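Beta-galactosidase BgaB (Bifidobacterium adolescentis, PDB 5VYM) is the trimerisation-domain part of an enzyme that hydrolyses terminal non-reducing beta-D-galactose from transgalactooligosaccharides, acting strongly on Gal(beta1-4)Gal-containing chains and only weakly on lactose. Local coordinates at residues P140-L154 with V175-L189. Sequence-based numbering, arbitrary orientation.
Sequences PGEIRLSSADDSAAL and VLATYAGEEADEWEL
Ser146 and Thr178 exchange both backbone bonds of an antiparallel hydrogen-bonded pair: Ser146 N to Thr178 O and Thr178 N to Ser146 O each measure 2.7 Å, with N-H...O angles of 159° and 170°. Thr178 OG1 adds a weak bond to Ser146 O, while Ser146 OG turns to Asp155, also weakly. Further along, Ala148 N reaches Leu176 O at 3.0 Å from above the carbonyl plane. These bonds join strands 143-147 and 175-180 within a five-stranded antiparallel sheet of the trimerisation domain, and a classic beta bulge places Leu176 and Ala177 opposite Val195 of the next strand. Past the strand, a bend at chi2 brings the carboxylate of Glu183 in helix 182-186 over an Arg144 guanidinium face, Glu183 OE2 3.0 Å from Arg144 NH2. The planes are 71° apart, and this salt bridge rests on charge alone. Glu142 pairs instead with Arg160. Ile143 CD1 touches both Trp187 CD1 (3.4 Å) and Leu189 CD1 (3.7 Å), and Pro140 CB approaches Trp187 NE1. Replacing Trp187 by an alanine is likely to leave Ile143 CD1 and Pro140 CB without their aromatic neighbour and Trp162 without its edge-to-face partner. Asp149 OD2 is taken by Tyr224 OH, and Ser147 OG accepts from Leu154 N.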
ATOM      1  N   PRO B 140     -11.522  34.054   6.048  1.00 91.61           N
ATOM      2  CA  PRO B 140     -10.547  33.593   5.051  1.00 95.15           C
ATOM      3  C   PRO B 140     -11.228  33.009   3.815  1.00 97.16           C
ATOM      4  O   PRO B 140     -11.474  33.734   2.851  1.00101.76           O
ATOM      5  CB  PRO B 140      -9.759  32.520   5.802  1.00 88.71           C
ATOM      6  CG  PRO B 140      -9.918  32.873   7.244  1.00 84.70           C
ATOM      7  CD  PRO B 140     -11.297  33.441   7.367  1.00 82.13           C
ATOM      8  N   GLY B 141     -11.516  31.710   3.843  1.00 86.55           N
ATOM      9  CA  GLY B 141     -12.323  31.094   2.808  1.00 79.56           C
ATOM     10  C   GLY B 141     -11.602  30.729   1.525  1.00 72.58           C
ATOM     11  O   GLY B 141     -11.923  29.712   0.905  1.00 72.98           O
ATOM     12  N   GLU B 142     -10.635  31.545   1.104  1.00 63.34           N
ATOM     13  CA  GLU B 142      -9.922  31.323  -0.147  1.00 59.59           C
ATOM     14  C   GLU B 142      -8.421  31.299   0.110  1.00 62.67           C
ATOM     15  O   GLU B 142      -7.911  32.070   0.928  1.00 77.19           O
ATOM     16  CB  GLU B 142     -10.260  32.404  -1.180  1.00 66.01           C
ATOM     17  CG  GLU B 142      -9.967  32.001  -2.615  1.00 79.02           C
ATOM     18  CD  GLU B 142     -10.289  33.101  -3.609  1.00 88.15           C
ATOM     19  OE1 GLU B 142      -9.551  34.108  -3.644  1.00 91.97           O
ATOM     20  OE2 GLU B 142     -11.285  32.961  -4.350  1.00 90.16           O
ATOM     21  N   ILE B 143      -7.721  30.413  -0.595  1.00 56.80           N
ATOM     22  CA  ILE B 143      -6.287  30.209  -0.418  1.00 49.85           C
ATOM     23  C   ILE B 143      -5.634  30.109  -1.791  1.00 53.41           C
ATOM     24  O   ILE B 143      -6.198  29.509  -2.712  1.00 57.37           O
ATOM     25  CB  ILE B 143      -5.999  28.946   0.422  1.00 57.33           C
ATOM     26  CG1 ILE B 143      -6.496  29.129   1.856  1.00 63.35           C
ATOM     27  CG2 ILE B 143      -4.514  28.610   0.421  1.00 69.86           C
ATOM     28  CD1 ILE B 143      -6.106  28.001   2.778  1.00 78.25           C
ATOM     29  N   ARG B 144      -4.449  30.699  -1.928  1.00 53.04           N
ATOM     30  CA  ARG B 144      -3.698  30.642  -3.172  1.00 56.88           C
ATOM     31  C   ARG B 144      -2.795  29.413  -3.209  1.00 52.83           C
ATOM     32  O   ARG B 144      -2.457  28.824  -2.179  1.00 55.82           O
ATOM     33  CB  ARG B 144      -2.846  31.898  -3.360  1.00 65.06           C
ATOM     34  CG  ARG B 144      -3.611  33.203  -3.317  1.00 79.33           C
ATOM     35  CD  ARG B 144      -2.709  34.354  -3.735  1.00 97.14           C
ATOM     36  NE  ARG B 144      -3.158  35.630  -3.187  1.00111.22           N
ATOM     37  CZ  ARG B 144      -2.736  36.133  -2.031  1.00112.69           C
ATOM     38  NH1 ARG B 144      -1.851  35.467  -1.300  1.00108.25           N
ATOM     39  NH2 ARG B 144      -3.194  37.303  -1.607  1.00113.16           N
ATOM     40  N   LEU B 145      -2.399  29.041  -4.421  1.00 50.50           N
ATOM     41  CA  LEU B 145      -1.462  27.953  -4.654  1.00 50.86           C
ATOM     42  C   LEU B 145      -0.173  28.502  -5.251  1.00 53.80           C
ATOM     43  O   LEU B 145      -0.172  29.541  -5.916  1.00 56.87           O
ATOM     44  CB  LEU B 145      -2.053  26.898  -5.597  1.00 47.17           C
ATOM     45  CG  LEU B 145      -3.039  25.861  -5.048  1.00 50.44           C
ATOM     46  CD1 LEU B 145      -4.375  26.485  -4.675  1.00 54.54           C
ATOM     47  CD2 LEU B 145      -3.234  24.744  -6.060  1.00 40.19           C
ATOM     48  N   SER B 146       0.924  27.790  -5.008  1.00 50.43           N
ATOM     49  CA  SER B 146       2.214  28.131  -5.588  1.00 58.30           C
ATOM     50  C   SER B 146       2.886  26.857  -6.076  1.00 61.46           C
ATOM     51  O   SER B 146       2.845  25.826  -5.398  1.00 65.05           O
ATOM     52  CB  SER B 146       3.118  28.854  -4.582  1.00 65.23           C
ATOM     53  OG  SER B 146       4.349  29.222  -5.178  1.00 71.67           O
ATOM     54  N   SER B 147       3.499  26.933  -7.254  1.00 55.37           N
ATOM     55  CA  SER B 147       4.141  25.765  -7.843  1.00 59.12           C
ATOM     56  C   SER B 147       5.414  25.429  -7.074  1.00 65.22           C
ATOM     57  O   SER B 147       6.285  26.286  -6.894  1.00 68.05           O
ATOM     58  CB  SER B 147       4.450  26.017  -9.316  1.00 64.20           C
ATOM     59  OG  SER B 147       3.260  26.073 -10.083  1.00 70.48           O
ATOM     60  N   ALA B 148       5.519  24.180  -6.616  1.00 64.94           N
ATOM     61  CA  ALA B 148       6.705  23.751  -5.890  1.00 60.23           C
ATOM     62  C   ALA B 148       7.875  23.445  -6.815  1.00 64.64           C
ATOM     63  O   ALA B 148       9.012  23.345  -6.341  1.00 76.97           O
ATOM     64  CB  ALA B 148       6.387  22.523  -5.034  1.00 58.84           C
ATOM     65  N   ASP B 149       7.624  23.294  -8.111  1.00 61.52           N
ATOM     66  CA  ASP B 149       8.685  23.109  -9.090  1.00 71.71           C
ATOM     67  C   ASP B 149       9.094  24.480  -9.632  1.00 83.06           C
ATOM     68  O   ASP B 149       8.840  25.510  -9.002  1.00 88.79           O
ATOM     69  CB  ASP B 149       8.223  22.137 -10.183  1.00 71.97           C
ATOM     70  CG  ASP B 149       6.905  22.550 -10.825  1.00 74.14           C
ATOM     71  OD1 ASP B 149       6.379  23.632 -10.491  1.00 78.87           O
ATOM     72  OD2 ASP B 149       6.390  21.782 -11.667  1.00 64.90           O
ATOM     73  N   ASP B 150       9.730  24.513 -10.802  1.00 83.78           N
ATOM     74  CA  ASP B 150      10.124  25.764 -11.436  1.00 91.82           C
ATOM     75  C   ASP B 150       9.257  26.103 -12.641  1.00 84.99           C
ATOM     76  O   ASP B 150       9.561  27.057 -13.365  1.00 92.66           O
ATOM     77  CB  ASP B 150      11.599  25.711 -11.844  1.00105.44           C
ATOM     78  CG  ASP B 150      12.534  25.691 -10.649  1.00115.25           C
ATOM     79  OD1 ASP B 150      12.156  26.234  -9.588  1.00117.68           O
ATOM     80  OD2 ASP B 150      13.646  25.137 -10.770  1.00119.20           O
ATOM     81  N   SER B 151       8.185  25.343 -12.873  1.00 72.88           N
ATOM     82  CA  SER B 151       7.324  25.614 -14.017  1.00 72.24           C
ATOM     83  C   SER B 151       6.487  26.868 -13.809  1.00 72.42           C
ATOM     84  O   SER B 151       6.105  27.521 -14.787  1.00 71.59           O
ATOM     85  CB  SER B 151       6.415  24.413 -14.286  1.00 71.51           C
ATOM     86  OG  SER B 151       5.563  24.161 -13.182  1.00 66.64           O
ATOM     87  N   ALA B 152       6.190  27.215 -12.553  1.00 71.91           N
ATOM     88  CA  ALA B 152       5.359  28.376 -12.228  1.00 63.63           C
ATOM     89  C   ALA B 152       3.998  28.294 -12.912  1.00 65.97           C
ATOM     90  O   ALA B 152       3.399  29.313 -13.264  1.00 72.56           O
ATOM     91  CB  ALA B 152       6.069  29.684 -12.589  1.00 58.90           C
ATOM     92  N   ALA B 153       3.504  27.069 -13.104  1.00 62.01           N
ATOM     93  CA  ALA B 153       2.271  26.856 -13.853  1.00 62.75           C
ATOM     94  C   ALA B 153       1.043  27.214 -13.026  1.00 67.79           C
ATOM     95  O   ALA B 153       0.194  27.997 -13.467  1.00 72.93           O
ATOM     96  CB  ALA B 153       2.194  25.405 -14.327  1.00 63.15           C
ATOM     97  N   LEU B 154       0.930  26.652 -11.826  1.00 69.78           N
ATOM     98  CA  LEU B 154      -0.237  26.850 -10.979  1.00 64.96           C
ATOM     99  C   LEU B 154      -0.144  28.103 -10.118  1.00 60.84           C
ATOM    100  O   LEU B 154      -0.952  28.267  -9.198  1.00 69.12           O
ATOM    101  CB  LEU B 154      -0.454  25.624 -10.089  1.00 55.66           C
ATOM    102  CG  LEU B 154      -0.740  24.313 -10.824  1.00 49.68           C
ATOM    103  CD1 LEU B 154      -1.020  23.190  -9.837  1.00 49.20           C
ATOM    104  CD2 LEU B 154      -1.898  24.484 -11.792  1.00 48.29           C
ATOM    105  N   VAL B 175       6.248  16.910  -5.055  1.00 38.21           N
ATOM    106  CA  VAL B 175       5.235  17.939  -4.854  1.00 39.45           C
ATOM    107  C   VAL B 175       5.253  18.882  -6.047  1.00 42.12           C
ATOM    108  O   VAL B 175       6.314  19.374  -6.450  1.00 46.38           O
ATOM    109  CB  VAL B 175       5.478  18.698  -3.541  1.00 33.78           C
ATOM    110  CG1 VAL B 175       4.423  19.779  -3.353  1.00 34.04           C
ATOM    111  CG2 VAL B 175       5.472  17.736  -2.368  1.00 31.88           C
ATOM    112  N   LEU B 176       4.079  19.132  -6.622  1.00 40.98           N
ATOM    113  CA  LEU B 176       3.959  20.031  -7.762  1.00 44.23           C
ATOM    114  C   LEU B 176       3.401  21.395  -7.390  1.00 42.95           C
ATOM    115  O   LEU B 176       3.692  22.379  -8.078  1.00 46.30           O
ATOM    116  CB  LEU B 176       3.076  19.398  -8.844  1.00 37.71           C
ATOM    117  CG  LEU B 176       3.616  18.109  -9.468  1.00 40.60           C
ATOM    118  CD1 LEU B 176       2.664  17.585 -10.531  1.00 40.47           C
ATOM    119  CD2 LEU B 176       5.004  18.335 -10.048  1.00 44.33           C
ATOM    120  N   ALA B 177       2.610  21.478  -6.323  1.00 39.71           N
ATOM    121  CA  ALA B 177       2.048  22.745  -5.885  1.00 38.37           C
ATOM    122  C   ALA B 177       1.810  22.696  -4.385  1.00 43.56           C
ATOM    123  O   ALA B 177       1.496  21.644  -3.822  1.00 49.44           O
ATOM    124  CB  ALA B 177       0.741  23.073  -6.617  1.00 34.51           C
ATOM    125  N   THR B 178       1.972  23.850  -3.743  1.00 44.15           N
ATOM    126  CA  THR B 178       1.717  24.005  -2.322  1.00 48.50           C
ATOM    127  C   THR B 178       0.817  25.211  -2.105  1.00 46.58           C
ATOM    128  O   THR B 178       0.706  26.091  -2.963  1.00 52.79           O
ATOM    129  CB  THR B 178       3.012  24.189  -1.516  1.00 47.22           C
ATOM    130  OG1 THR B 178       3.792  25.241  -2.100  1.00 45.82           O
ATOM    131  CG2 THR B 178       3.823  22.903  -1.502  1.00 40.30           C
ATOM    132  N   TYR B 179       0.169  25.241  -0.945  1.00 51.34           N
ATOM    133  CA  TYR B 179      -0.598  26.410  -0.543  1.00 55.60           C
ATOM    134  C   TYR B 179       0.352  27.464   0.011  1.00 54.12           C
ATOM    135  O   TYR B 179       1.203  27.164   0.853  1.00 57.93           O
ATOM    136  CB  TYR B 179      -1.650  26.034   0.499  1.00 51.80           C
ATOM    137  CG  TYR B 179      -2.577  24.926   0.057  1.00 41.15           C
ATOM    138  CD1 TYR B 179      -3.489  25.125  -0.972  1.00 38.16           C
ATOM    139  CD2 TYR B 179      -2.546  23.682   0.675  1.00 47.68           C
ATOM    140  CE1 TYR B 179      -4.340  24.113  -1.378  1.00 36.75           C
ATOM    141  CE2 TYR B 179      -3.394  22.666   0.277  1.00 47.77           C
ATOM    142  CZ  TYR B 179      -4.288  22.886  -0.749  1.00 43.81           C
ATOM    143  OH  TYR B 179      -5.132  21.874  -1.146  1.00 44.40           O
ATOM    144  N   ALA B 180       0.214  28.695  -0.474  1.00 53.86           N
ATOM    145  CA  ALA B 180       1.085  29.786  -0.070  1.00 54.17           C
ATOM    146  C   ALA B 180       0.268  31.064   0.042  1.00 66.29           C
ATOM    147  O   ALA B 180      -0.869  31.148  -0.433  1.00 70.78           O
ATOM    148  CB  ALA B 180       2.247  29.970  -1.054  1.00 55.56           C
ATOM    149  N   GLY B 181       0.859  32.064   0.677  1.00 74.45           N
ATOM    150  CA  GLY B 181       0.228  33.355   0.859  1.00 78.38           C
ATOM    151  C   GLY B 181      -0.175  33.594   2.304  1.00 83.15           C
ATOM    152  O   GLY B 181      -0.059  32.731   3.175  1.00 75.15           O
ATOM    153  N   GLU B 182      -0.666  34.813   2.542  1.00 90.76           N
ATOM    154  CA  GLU B 182      -1.067  35.200   3.890  1.00 92.87           C
ATOM    155  C   GLU B 182      -2.272  34.395   4.365  1.00 90.18           C
ATOM    156  O   GLU B 182      -2.351  34.025   5.543  1.00 93.24           O
ATOM    157  CB  GLU B 182      -1.368  36.698   3.937  1.00 98.02           C
ATOM    158  CG  GLU B 182      -0.149  37.583   3.734  1.00106.45           C
ATOM    159  CD  GLU B 182      -0.504  39.055   3.675  1.00113.62           C
ATOM    160  OE1 GLU B 182       0.057  39.770   2.818  1.00116.08           O
ATOM    161  OE2 GLU B 182      -1.349  39.498   4.482  1.00114.66           O
ATOM    162  N   GLU B 183      -3.220  34.115   3.467  1.00 87.68           N
ATOM    163  CA  GLU B 183      -4.399  33.348   3.854  1.00 87.50           C
ATOM    164  C   GLU B 183      -4.040  31.914   4.226  1.00 91.21           C
ATOM    165  O   GLU B 183      -4.693  31.317   5.089  1.00 92.74           O
ATOM    166  CB  GLU B 183      -5.434  33.354   2.729  1.00 81.96           C
ATOM    167  CG  GLU B 183      -5.768  34.732   2.176  1.00 86.19           C
ATOM    168  CD  GLU B 183      -4.831  35.157   1.059  1.00 96.66           C
ATOM    169  OE1 GLU B 183      -3.920  34.374   0.716  1.00100.63           O
ATOM    170  OE2 GLU B 183      -5.007  36.272   0.526  1.00102.28           O
ATOM    171  N   ALA B 184      -3.011  31.350   3.588  1.00 88.66           N
ATOM    172  CA  ALA B 184      -2.595  29.991   3.916  1.00 84.27           C
ATOM    173  C   ALA B 184      -1.960  29.914   5.298  1.00 96.15           C
ATOM    174  O   ALA B 184      -2.000  28.857   5.937  1.00102.49           O
ATOM    175  CB  ALA B 184      -1.628  29.467   2.855  1.00 74.30           C
ATOM    176  N   ASP B 185      -1.370  31.015   5.775  1.00 95.71           N
ATOM    177  CA  ASP B 185      -0.787  31.018   7.113  1.00 93.76           C
ATOM    178  C   ASP B 185      -1.857  30.948   8.193  1.00 94.13           C
ATOM    179  O   ASP B 185      -1.626  30.348   9.249  1.00 99.73           O
ATOM    180  CB  ASP B 185       0.080  32.261   7.314  1.00 99.89           C
ATOM    181  CG  ASP B 185       1.445  32.132   6.669  1.00107.49           C
ATOM    182  OD1 ASP B 185       1.528  32.220   5.427  1.00110.95           O
ATOM    183  OD2 ASP B 185       2.434  31.942   7.407  1.00109.78           O
ATOM    184  N   GLU B 186      -3.024  31.553   7.955  1.00 94.34           N
ATOM    185  CA  GLU B 186      -4.084  31.525   8.957  1.00 98.00           C
ATOM    186  C   GLU B 186      -4.613  30.114   9.175  1.00 91.50           C
ATOM    187  O   GLU B 186      -5.052  29.781  10.281  1.00 90.96           O
ATOM    188  CB  GLU B 186      -5.216  32.470   8.551  1.00109.38           C
ATOM    189  CG  GLU B 186      -6.288  32.651   9.617  1.00123.07           C
ATOM    190  CD  GLU B 186      -7.272  33.751   9.274  1.00133.54           C
ATOM    191  OE1 GLU B 186      -7.033  34.479   8.289  1.00136.22           O
ATOM    192  OE2 GLU B 186      -8.287  33.886   9.990  1.00136.79           O
ATOM    193  N   TRP B 187      -4.577  29.273   8.143  1.00 87.98           N
ATOM    194  CA  TRP B 187      -4.922  27.865   8.271  1.00 85.43           C
ATOM    195  C   TRP B 187      -3.704  26.984   8.517  1.00 92.39           C
ATOM    196  O   TRP B 187      -3.836  25.756   8.523  1.00 98.10           O
ATOM    197  CB  TRP B 187      -5.658  27.382   7.018  1.00 81.01           C
ATOM    198  CG  TRP B 187      -6.885  28.171   6.685  1.00 81.66           C
ATOM    199  CD1 TRP B 187      -6.961  29.259   5.867  1.00 81.03           C
ATOM    200  CD2 TRP B 187      -8.217  27.929   7.155  1.00 81.93           C
ATOM    201  NE1 TRP B 187      -8.255  29.710   5.798  1.00 80.61           N
ATOM    202  CE2 TRP B 187      -9.047  28.912   6.581  1.00 85.51           C
ATOM    203  CE3 TRP B 187      -8.789  26.978   8.007  1.00 77.62           C
ATOM    204  CZ2 TRP B 187     -10.417  28.974   6.830  1.00 88.23           C
ATOM    205  CZ3 TRP B 187     -10.149  27.041   8.254  1.00 75.91           C
ATOM    206  CH2 TRP B 187     -10.947  28.031   7.667  1.00 82.84           C
ATOM    207  N   GLU B 188      -2.526  27.587   8.714  1.00 88.13           N
ATOM    208  CA  GLU B 188      -1.274  26.852   8.909  1.00 83.85           C
ATOM    209  C   GLU B 188      -0.988  25.926   7.728  1.00 74.16           C
ATOM    210  O   GLU B 188      -0.519  24.799   7.898  1.00 64.95           O
ATOM    211  CB  GLU B 188      -1.288  26.066  10.223  1.00 91.44           C
ATOM    212  CG  GLU B 188      -1.720  26.879  11.432  1.00 99.38           C
ATOM    213  CD  GLU B 188      -1.761  26.052  12.701  1.00104.08           C
ATOM    214  OE1 GLU B 188      -0.906  25.155  12.856  1.00105.32           O
ATOM    215  OE2 GLU B 188      -2.655  26.293  13.541  1.00105.96           O
ATOM    216  N   LEU B 189      -1.269  26.409   6.519  1.00 74.38           N
ATOM    217  CA  LEU B 189      -1.130  25.610   5.309  1.00 74.29           C
ATOM    218  C   LEU B 189      -0.031  26.117   4.384  1.00 79.98           C
ATOM    219  O   LEU B 189       0.121  25.590   3.277  1.00 87.31           O
ATOM    220  CB  LEU B 189      -2.459  25.558   4.553  1.00 76.34           C
ATOM    221  CG  LEU B 189      -3.593  24.785   5.227  1.00 77.13           C
ATOM    222  CD1 LEU B 189      -4.863  24.901   4.412  1.00 67.70           C
ATOM    223  CD2 LEU B 189      -3.213  23.325   5.416  1.00 80.68           C
TER